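Local atomic coordinates of 6-O-methylguanine DNA methyltransferase (Enterococcus faecalis, PDB entry 2B6C), a protein that is of unestablished function but probably takes part in the repair of alkylated DNA. Residues F86-V91 with F113-W117; K95-P99 with N137-V143. All coordinates share one frame; numbering follows the deposited sequence. Where two conformers were deposited one is given.

Interaction 1: F86-V91 with F113-W117; sequences FSLEEV and FFGSW
Trp117 reaches across to Phe86 and donates its indole N-H to the backbone carbonyl: NE1 to Phe86 O is 2.9 Å, with 161° at the hydrogen. The oxygen lies close to the indole plane, but the donor sits above the plane of the carbonyl rather than on a lone pair. Val91 covers one face of that indole, its CG2 placed over the five-membered ring in a CH-pi contact. With CG1 anti to the backbone N (chi1 170°), the other methyl of Val91 meets Phe114, 3.6 Å from CE1. The benzo end of Trp117 lies against Leu88, whose CD1 is 3.9 Å from CH2. The side chains of Phe86 and Phe113 cross at about a right angle in an oblique aromatic pair, CD2 of Phe86 near the edge of the Phe113 ring, 3.8 Å from CZ. Behind this layer a Ser87-Glu90 capping box shapes the helix start: Ser87 N donates to Glu90 OE1 (3.0 Å), and the return bond from Glu90 N to Ser87 OG is weak. OE1 also pairs with Lys53. The contact thus ties the start of helix 88-94 to helix 104-120; Phe94 meets both Phe86 and Phe113 edge-to-face, while Ile128 of helix 125-132 touches Val91, Leu88 and Trp117.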
ATOM      1  N   PHE B  86      -2.722  -8.004  -8.453  1.00 13.59           N
ATOM      2  CA  PHE B  86      -3.549  -8.939  -9.212  1.00 13.52           C
ATOM      3  C   PHE B  86      -4.525  -8.272 -10.171  1.00 13.67           C
ATOM      4  O   PHE B  86      -5.253  -7.360  -9.790  1.00 12.79           O
ATOM      5  CB  PHE B  86      -4.293  -9.903  -8.288  1.00 13.47           C
ATOM      6  CG  PHE B  86      -3.401 -10.606  -7.340  1.00 13.09           C
ATOM      7  CD1 PHE B  86      -2.473 -11.547  -7.816  1.00 15.78           C
ATOM      8  CD2 PHE B  86      -3.459 -10.335  -5.983  1.00 12.25           C
ATOM      9  CE1 PHE B  86      -1.616 -12.185  -6.952  1.00 13.61           C
ATOM     10  CE2 PHE B  86      -2.576 -10.989  -5.089  1.00 11.03           C
ATOM     11  CZ  PHE B  86      -1.678 -11.908  -5.590  1.00 12.46           C
ATOM     12  N   SER B  87      -4.551  -8.777 -11.405  1.00 13.84           N
ATOM     13  CA  SER B  87      -5.578  -8.426 -12.376  1.00 14.70           C
ATOM     14  C   SER B  87      -6.879  -9.147 -12.038  1.00 15.22           C
ATOM     15  O   SER B  87      -6.892 -10.034 -11.181  1.00 15.98           O
ATOM     16  CB  SER B  87      -5.126  -8.865 -13.757  1.00 14.27           C
ATOM     17  OG  SER B  87      -4.939 -10.263 -13.733  1.00 14.77           O
ATOM     18  N   LEU B  88      -7.966  -8.767 -12.713  1.00 15.48           N
ATOM     19  CA  LEU B  88      -9.237  -9.449 -12.561  1.00 16.27           C
ATOM     20  C   LEU B  88      -9.092 -10.948 -12.750  1.00 17.34           C
ATOM     21  O   LEU B  88      -9.619 -11.712 -11.968  1.00 17.80           O
ATOM     22  CB  LEU B  88     -10.290  -8.907 -13.538  1.00 16.61           C
ATOM     23  CG  LEU B  88     -11.669  -9.619 -13.584  1.00 15.18           C
ATOM     24  CD1 LEU B  88     -12.383  -9.622 -12.230  1.00 13.59           C
ATOM     25  CD2 LEU B  88     -12.533  -8.939 -14.644  1.00 16.40           C
ATOM     26  N   GLU B  89      -8.388 -11.355 -13.802  1.00 18.42           N
ATOM     27  CA  GLU B  89      -8.263 -12.775 -14.146  0.60 18.45           C
ATOM     28  C   GLU B  89      -7.543 -13.579 -13.060  1.00 18.47           C
ATOM     29  O   GLU B  89      -7.918 -14.742 -12.786  1.00 18.36           O
ATOM     30  CB  GLU B  89      -7.616 -12.949 -15.535  0.60 18.42           C
ATOM     31  CG  GLU B  89      -6.962 -11.661 -16.125  0.60 20.58           C
ATOM     32  CD  GLU B  89      -7.957 -10.569 -16.540  0.60 20.57           C
ATOM     33  OE1 GLU B  89      -7.679  -9.375 -16.277  0.60 16.54           O
ATOM     34  OE2 GLU B  89      -9.018 -10.902 -17.136  0.60 23.55           O
ATOM     35  N   GLU B  90      -6.526 -12.971 -12.440  1.00 18.33           N
ATOM     36  CA  GLU B  90      -5.808 -13.579 -11.326  1.00 17.96           C
ATOM     37  C   GLU B  90      -6.667 -13.669 -10.089  1.00 18.45           C
ATOM     38  O   GLU B  90      -6.572 -14.657  -9.345  1.00 18.82           O
ATOM     39  CB  GLU B  90      -4.493 -12.842 -11.037  1.00 17.60           C
ATOM     40  CG  GLU B  90      -3.486 -12.974 -12.176  1.00 16.98           C
ATOM     41  CD  GLU B  90      -2.330 -11.986 -12.112  1.00 18.80           C
ATOM     42  OE1 GLU B  90      -2.460 -10.886 -11.554  1.00 19.25           O
ATOM     43  OE2 GLU B  90      -1.261 -12.288 -12.666  1.00 24.16           O
ATOM     44  N   VAL B  91      -7.503 -12.654  -9.845  1.00 18.40           N
ATOM     45  CA  VAL B  91      -8.380 -12.689  -8.676  1.00 18.99           C
ATOM     46  C   VAL B  91      -9.429 -13.789  -8.845  1.00 19.00           C
ATOM     47  O   VAL B  91      -9.723 -14.521  -7.895  1.00 17.48           O
ATOM     48  CB  VAL B  91      -9.042 -11.293  -8.350  1.00 19.41           C
ATOM     49  CG1 VAL B  91     -10.137 -11.426  -7.291  1.00 20.65           C
ATOM     50  CG2 VAL B  91      -7.990 -10.359  -7.810  1.00 20.82           C
ATOM     51  N   PHE B 113      -9.503 -10.831   1.581  1.00 17.17           N
ATOM     52  CA  PHE B 113      -8.794 -10.635   0.324  1.00 16.73           C
ATOM     53  C   PHE B 113      -9.702 -10.144  -0.819  1.00 16.89           C
ATOM     54  O   PHE B 113      -9.369  -9.142  -1.487  1.00 16.58           O
ATOM     55  CB  PHE B 113      -8.027 -11.896  -0.084  1.00 16.75           C
ATOM     56  CG  PHE B 113      -7.461 -11.821  -1.461  1.00 15.93           C
ATOM     57  CD1 PHE B 113      -6.322 -11.038  -1.722  1.00 16.44           C
ATOM     58  CD2 PHE B 113      -8.064 -12.514  -2.504  1.00 15.62           C
ATOM     59  CE1 PHE B 113      -5.780 -10.975  -3.006  1.00 15.78           C
ATOM     60  CE2 PHE B 113      -7.559 -12.456  -3.779  1.00 15.78           C
ATOM     61  CZ  PHE B 113      -6.390 -11.688  -4.037  1.00 17.80           C
ATOM     62  N   PHE B 114     -10.823 -10.834  -1.056  1.00 16.84           N
ATOM     63  CA  PHE B 114     -11.766 -10.424  -2.123  1.00 17.18           C
ATOM     64  C   PHE B 114     -12.396  -9.055  -1.850  1.00 17.03           C
ATOM     65  O   PHE B 114     -12.614  -8.269  -2.776  1.00 17.73           O
ATOM     66  CB  PHE B 114     -12.818 -11.523  -2.424  1.00 16.35           C
ATOM     67  CG  PHE B 114     -12.202 -12.771  -3.041  1.00 17.16           C
ATOM     68  CD1 PHE B 114     -11.850 -12.795  -4.398  1.00 13.24           C
ATOM     69  CD2 PHE B 114     -11.943 -13.893  -2.269  1.00 15.07           C
ATOM     70  CE1 PHE B 114     -11.250 -13.928  -4.970  1.00 13.92           C
ATOM     71  CE2 PHE B 114     -11.341 -15.026  -2.818  1.00 17.59           C
ATOM     72  CZ  PHE B 114     -10.984 -15.040  -4.180  1.00 13.72           C
ATOM     73  N   GLY B 115     -12.653  -8.757  -0.578  1.00 17.48           N
ATOM     74  CA  GLY B 115     -13.247  -7.473  -0.207  1.00 16.55           C
ATOM     75  C   GLY B 115     -12.256  -6.348  -0.413  1.00 16.42           C
ATOM     76  O   GLY B 115     -12.637  -5.257  -0.839  1.00 15.32           O
ATOM     77  N   SER B 116     -10.984  -6.597  -0.086  1.00 16.64           N
ATOM     78  CA  SER B 116      -9.945  -5.580  -0.305  1.00 17.73           C
ATOM     79  C   SER B 116      -9.737  -5.278  -1.775  1.00 16.58           C
ATOM     80  O   SER B 116      -9.525  -4.115  -2.122  1.00 16.62           O
ATOM     81  CB  SER B 116      -8.591  -5.963   0.288  1.00 17.24           C
ATOM     82  OG  SER B 116      -8.836  -6.287   1.628  1.00 25.70           O
ATOM     83  N   TRP B 117      -9.744  -6.331  -2.601  1.00 16.12           N
ATOM     84  CA  TRP B 117      -9.538  -6.197  -4.029  1.00 15.26           C
ATOM     85  C   TRP B 117     -10.674  -5.409  -4.662  1.00 15.23           C
ATOM     86  O   TRP B 117     -10.450  -4.510  -5.484  1.00 15.06           O
ATOM     87  CB  TRP B 117      -9.357  -7.557  -4.704  1.00 14.92           C
ATOM     88  CG  TRP B 117      -8.837  -7.399  -6.116  1.00 15.80           C
ATOM     89  CD1 TRP B 117      -7.534  -7.299  -6.510  1.00 15.84           C
ATOM     90  CD2 TRP B 117      -9.631  -7.273  -7.311  1.00 15.13           C
ATOM     91  NE1 TRP B 117      -7.465  -7.138  -7.871  1.00 15.03           N
ATOM     92  CE2 TRP B 117      -8.738  -7.120  -8.389  1.00 15.34           C
ATOM     93  CE3 TRP B 117     -11.018  -7.284  -7.566  1.00 15.91           C
ATOM     94  CZ2 TRP B 117      -9.179  -6.971  -9.732  1.00 15.56           C
ATOM     95  CZ3 TRP B 117     -11.462  -7.132  -8.902  1.00 15.22           C
ATOM     96  CH2 TRP B 117     -10.539  -6.973  -9.960  1.00 16.20           C
TER

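Interaction 2: K95-P99 with N137-V143; sequences KAYVP and NFWNRRV. With SO4 (sulfate ion), chain I.
This is a partly buried, water- and anion-bridged contact between a loop and a helix start, inside the helical-repeat fold of an AlkD-like protein. Residues 95-99, a short 3-10 turn and its exit, link helix 88-94 to helix 104-120; residues 137-143 open helix 138-146. No direct hydrogen bond joins the two segments, and the polar links run through two waters and a sulfate ion. The sulfate, probably from the crystallisation liquor, sits at the N-terminal end of helix 138-146. Asn137 N donates to its O4 (2.9 Å), as does the side-chain ND2 of Asn140 at 3.2 Å, and Glu136 N adds another bond. From the loop comes Lys95, extended until a bend at chi4 (-62°) places NZ 2.9 Å from sulfate O3. The lysine charge and the helix end would both be expected to attract an anion. Water 1 ties Lys95 to Asn140, accepting from Lys95 NZ and Asn140 ND2 while donating to Lys95 O. At the other side of Pro99, water 2 accepts from Asn137 ND2 and donates to Pro99 O, and the same ND2 lies 3.4 Å from Pro99 CB. The Asn137 side chain also caps its helix, OD1 taking the N-H of Trp139 in the carbonyl plane at 2.9 Å. Next to these polar links, Val98 CG1 packs 3.9 Å from Val143 CG2, and Phe132 of helix 125-132 touches Lys95, Val98, Asn140 and Val143. Where the polar and apolar parts meet, the amide of Asn140 is split between them: ND2 serves the sulfate and water 1, while OD1, buried without any hydrogen-bonding partner, is pressed within 3.1 Å of Val98 CG1.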
ATOM      1  N   LYS B  95     -10.411 -17.865  -6.466  1.00 17.70           N
ATOM      2  CA  LYS B  95     -11.655 -18.455  -5.963  1.00 18.27           C
ATOM      3  C   LYS B  95     -11.511 -19.972  -5.758  1.00 17.58           C
ATOM      4  O   LYS B  95     -12.146 -20.531  -4.866  1.00 17.80           O
ATOM      5  CB  LYS B  95     -12.883 -18.103  -6.851  1.00 18.69           C
ATOM      6  CG  LYS B  95     -14.097 -19.042  -6.592  1.00 19.84           C
ATOM      7  CD  LYS B  95     -15.432 -18.538  -7.100  1.00 19.96           C
ATOM      8  CE  LYS B  95     -16.531 -19.598  -6.858  1.00 21.14           C
ATOM      9  NZ  LYS B  95     -16.228 -20.857  -7.621  1.00 18.82           N
ATOM     10  N   ALA B  96     -10.647 -20.619  -6.553  1.00 17.48           N
ATOM     11  CA  ALA B  96     -10.361 -22.036  -6.391  1.00 17.94           C
ATOM     12  C   ALA B  96      -9.900 -22.416  -4.973  1.00 17.63           C
ATOM     13  O   ALA B  96     -10.065 -23.565  -4.565  1.00 18.16           O
ATOM     14  CB  ALA B  96      -9.348 -22.562  -7.472  1.00 17.65           C
ATOM     15  N   TYR B  97      -9.321 -21.474  -4.235  1.00 17.18           N
ATOM     16  CA  TYR B  97      -8.828 -21.747  -2.881  1.00 16.20           C
ATOM     17  C   TYR B  97      -9.909 -21.707  -1.800  1.00 16.79           C
ATOM     18  O   TYR B  97      -9.745 -22.325  -0.750  1.00 17.06           O
ATOM     19  CB  TYR B  97      -7.748 -20.754  -2.462  1.00 17.25           C
ATOM     20  CG  TYR B  97      -6.398 -20.935  -3.101  1.00 17.52           C
ATOM     21  CD1 TYR B  97      -5.556 -21.969  -2.717  1.00 16.99           C
ATOM     22  CD2 TYR B  97      -5.945 -20.032  -4.074  1.00 19.91           C
ATOM     23  CE1 TYR B  97      -4.287 -22.126  -3.302  1.00 18.87           C
ATOM     24  CE2 TYR B  97      -4.686 -20.174  -4.675  1.00 18.45           C
ATOM     25  CZ  TYR B  97      -3.860 -21.224  -4.284  1.00 19.86           C
ATOM     26  OH  TYR B  97      -2.597 -21.366  -4.868  1.00 20.49           O
ATOM     27  N   VAL B  98     -11.002 -20.997  -2.035  1.00 16.27           N
ATOM     28  CA  VAL B  98     -11.994 -20.772  -0.985  1.00 16.59           C
ATOM     29  C   VAL B  98     -12.572 -22.088  -0.368  1.00 17.52           C
ATOM     30  O   VAL B  98     -12.546 -22.249   0.842  1.00 17.22           O
ATOM     31  CB  VAL B  98     -13.087 -19.752  -1.439  1.00 17.59           C
ATOM     32  CG1 VAL B  98     -14.233 -19.699  -0.413  1.00 17.66           C
ATOM     33  CG2 VAL B  98     -12.463 -18.361  -1.650  1.00 16.16           C
ATOM     34  N   PRO B  99     -13.012 -23.051  -1.215  1.00 17.95           N
ATOM     35  CA  PRO B  99     -13.440 -24.353  -0.724  1.00 17.53           C
ATOM     36  C   PRO B  99     -12.303 -25.310  -0.259  1.00 17.49           C
ATOM     37  O   PRO B  99     -12.607 -26.313   0.422  1.00 16.09           O
ATOM     38  CB  PRO B  99     -14.159 -24.996  -1.939  1.00 18.56           C
ATOM     39  CG  PRO B  99     -14.010 -24.106  -3.068  1.00 17.39           C
ATOM     40  CD  PRO B  99     -13.148 -22.932  -2.684  1.00 17.01           C
ATOM     41  N   ASN B 137     -21.036 -24.670  -3.002  1.00 17.40           N
ATOM     42  CA  ASN B 137     -20.345 -24.813  -1.722  1.00 16.96           C
ATOM     43  C   ASN B 137     -20.710 -23.622  -0.821  1.00 17.02           C
ATOM     44  O   ASN B 137     -20.549 -22.475  -1.233  1.00 17.37           O
ATOM     45  CB  ASN B 137     -18.836 -24.948  -1.979  1.00 17.29           C
ATOM     46  CG  ASN B 137     -18.030 -25.202  -0.722  1.00 18.07           C
ATOM     47  OD1 ASN B 137     -18.191 -24.528   0.283  1.00 24.02           O
ATOM     48  ND2 ASN B 137     -17.126 -26.138  -0.797  1.00 19.16           N
ATOM     49  N   PHE B 138     -21.271 -23.886   0.363  1.00 16.35           N
ATOM     50  CA  PHE B 138     -21.781 -22.799   1.206  1.00 15.77           C
ATOM     51  C   PHE B 138     -20.672 -21.855   1.652  1.00 15.53           C
ATOM     52  O   PHE B 138     -20.949 -20.674   1.930  1.00 15.55           O
ATOM     53  CB  PHE B 138     -22.633 -23.284   2.422  1.00 15.66           C
ATOM     54  CG  PHE B 138     -21.824 -23.895   3.548  1.00 16.65           C
ATOM     55  CD1 PHE B 138     -21.092 -23.092   4.425  1.00 16.45           C
ATOM     56  CD2 PHE B 138     -21.796 -25.278   3.732  1.00 17.21           C
ATOM     57  CE1 PHE B 138     -20.355 -23.652   5.473  1.00 15.48           C
ATOM     58  CE2 PHE B 138     -21.049 -25.847   4.768  1.00 16.72           C
ATOM     59  CZ  PHE B 138     -20.327 -25.008   5.655  1.00 16.61           C
ATOM     60  N   TRP B 139     -19.430 -22.356   1.727  1.00 14.71           N
ATOM     61  CA  TRP B 139     -18.288 -21.484   2.050  1.00 13.71           C
ATOM     62  C   TRP B 139     -18.118 -20.384   1.005  1.00 13.95           C
ATOM     63  O   TRP B 139     -17.874 -19.222   1.372  1.00 13.70           O
ATOM     64  CB  TRP B 139     -16.980 -22.263   2.197  1.00 14.03           C
ATOM     65  CG  TRP B 139     -16.953 -23.151   3.371  1.00 14.06           C
ATOM     66  CD1 TRP B 139     -16.839 -24.540   3.362  1.00 13.65           C
ATOM     67  CD2 TRP B 139     -17.043 -22.766   4.743  1.00 14.45           C
ATOM     68  NE1 TRP B 139     -16.868 -25.016   4.635  1.00 13.33           N
ATOM     69  CE2 TRP B 139     -16.986 -23.963   5.514  1.00 14.45           C
ATOM     70  CE3 TRP B 139     -17.161 -21.535   5.408  1.00 15.15           C
ATOM     71  CZ2 TRP B 139     -17.051 -23.956   6.927  1.00 14.59           C
ATOM     72  CZ3 TRP B 139     -17.236 -21.538   6.826  1.00 14.93           C
ATOM     73  CH2 TRP B 139     -17.171 -22.734   7.560  1.00 13.12           C
ATOM     74  N   ASN B 140     -18.273 -20.727  -0.294  1.00 14.27           N
ATOM     75  CA  ASN B 140     -18.275 -19.696  -1.330  1.00 14.40           C
ATOM     76  C   ASN B 140     -19.404 -18.663  -1.145  1.00 15.03           C
ATOM     77  O   ASN B 140     -19.193 -17.480  -1.370  1.00 15.31           O
ATOM     78  CB  ASN B 140     -18.339 -20.273  -2.746  1.00 14.42           C
ATOM     79  CG  ASN B 140     -17.020 -20.851  -3.209  1.00 14.34           C
ATOM     80  OD1 ASN B 140     -15.950 -20.309  -2.922  1.00 15.00           O
ATOM     81  ND2 ASN B 140     -17.084 -21.972  -3.940  1.00 15.64           N
ATOM     82  N   ARG B 141     -20.607 -19.117  -0.787  1.00 14.61           N
ATOM     83  CA  ARG B 141     -21.750 -18.209  -0.563  1.00 14.50           C
ATOM     84  C   ARG B 141     -21.583 -17.352   0.687  1.00 15.29           C
ATOM     85  O   ARG B 141     -22.070 -16.215   0.729  1.00 14.81           O
ATOM     86  CB  ARG B 141     -23.042 -19.001  -0.493  1.00 14.78           C
ATOM     87  CG  ARG B 141     -23.250 -19.817  -1.775  1.00 13.20           C
ATOM     88  CD  ARG B 141     -24.750 -20.133  -1.956  1.00 12.36           C
ATOM     89  NE  ARG B 141     -25.372 -20.716  -0.776  1.00 14.67           N
ATOM     90  CZ  ARG B 141     -25.256 -21.994  -0.403  1.00 15.90           C
ATOM     91  NH1 ARG B 141     -24.496 -22.855  -1.101  1.00 18.53           N
ATOM     92  NH2 ARG B 141     -25.899 -22.409   0.675  1.00 13.40           N
ATOM     93  N   ARG B 142     -20.867 -17.884   1.688  1.00 15.16           N
ATOM     94  CA  ARG B 142     -20.408 -17.062   2.785  1.00 16.41           C
ATOM     95  C   ARG B 142     -19.581 -15.821   2.309  1.00 16.36           C
ATOM     96  O   ARG B 142     -19.746 -14.706   2.844  1.00 16.63           O
ATOM     97  CB  ARG B 142     -19.654 -17.902   3.827  1.00 15.95           C
ATOM     98  CG  ARG B 142     -19.185 -17.077   5.054  1.00 18.98           C
ATOM     99  CD  ARG B 142     -18.777 -17.997   6.215  1.00 16.80           C
ATOM    100  NE  ARG B 142     -18.076 -17.312   7.292  1.00 19.93           N
ATOM    101  CZ  ARG B 142     -18.583 -17.129   8.520  1.00 22.24           C
ATOM    102  NH1 ARG B 142     -17.852 -16.522   9.452  1.00 22.66           N
ATOM    103  NH2 ARG B 142     -19.818 -17.559   8.835  1.00 21.01           N
ATOM    104  N   VAL B 143     -18.687 -16.026   1.342  1.00 15.67           N
ATOM    105  CA  VAL B 143     -17.937 -14.932   0.743  1.00 15.85           C
ATOM    106  C   VAL B 143     -18.876 -13.932   0.036  1.00 15.83           C
ATOM    107  O   VAL B 143     -18.683 -12.734   0.216  1.00 15.97           O
ATOM    108  CB  VAL B 143     -16.781 -15.425  -0.219  1.00 16.01           C
ATOM    109  CG1 VAL B 143     -16.052 -14.198  -0.980  1.00 15.23           C
ATOM    110  CG2 VAL B 143     -15.735 -16.219   0.569  1.00 15.47           C
TER
HETATM  111  S   SO4 I 402     -19.084 -23.708  -6.584  1.00 33.50           S
HETATM  112  O1  SO4 I 402     -18.090 -24.665  -7.071  1.00 32.18           O
HETATM  113  O2  SO4 I 402     -20.358 -23.843  -7.323  1.00 32.06           O
HETATM  114  O3  SO4 I 402     -18.594 -22.347  -6.872  1.00 33.73           O
HETATM  115  O4  SO4 I 402     -19.289 -23.919  -5.136  1.00 29.94           O
HETATM  116  O   HOH W   1     -14.427 -22.255  -5.726  1.00 18.11           O
HETATM  117  O   HOH W   2     -15.106 -27.040   1.020  1.00 19.00           O

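Overall arrangement
The two interactions alternate along the chain: 86-91, then 95-99, then 113-117, then 137-143. Helix 88-94 belongs to interaction 1, and the turn that follows it enters interaction 2 before the chain enters helix 104-120. Their centres are about 14 Å apart, and they meet directly through the ring of Phe114, whose CE2 is 3.7 Å from Val98 CG2. Helix 125-132 backs both, with Ile128 against interaction 1 and Phe132 against interaction 2, and Phe132 also meets Phe114 edge-to-face. Phe114 and helix 125-132 thereby join the packing of consecutive helices 88-94, 104-120, 125-132 and 138-146 in this helical-repeat fold.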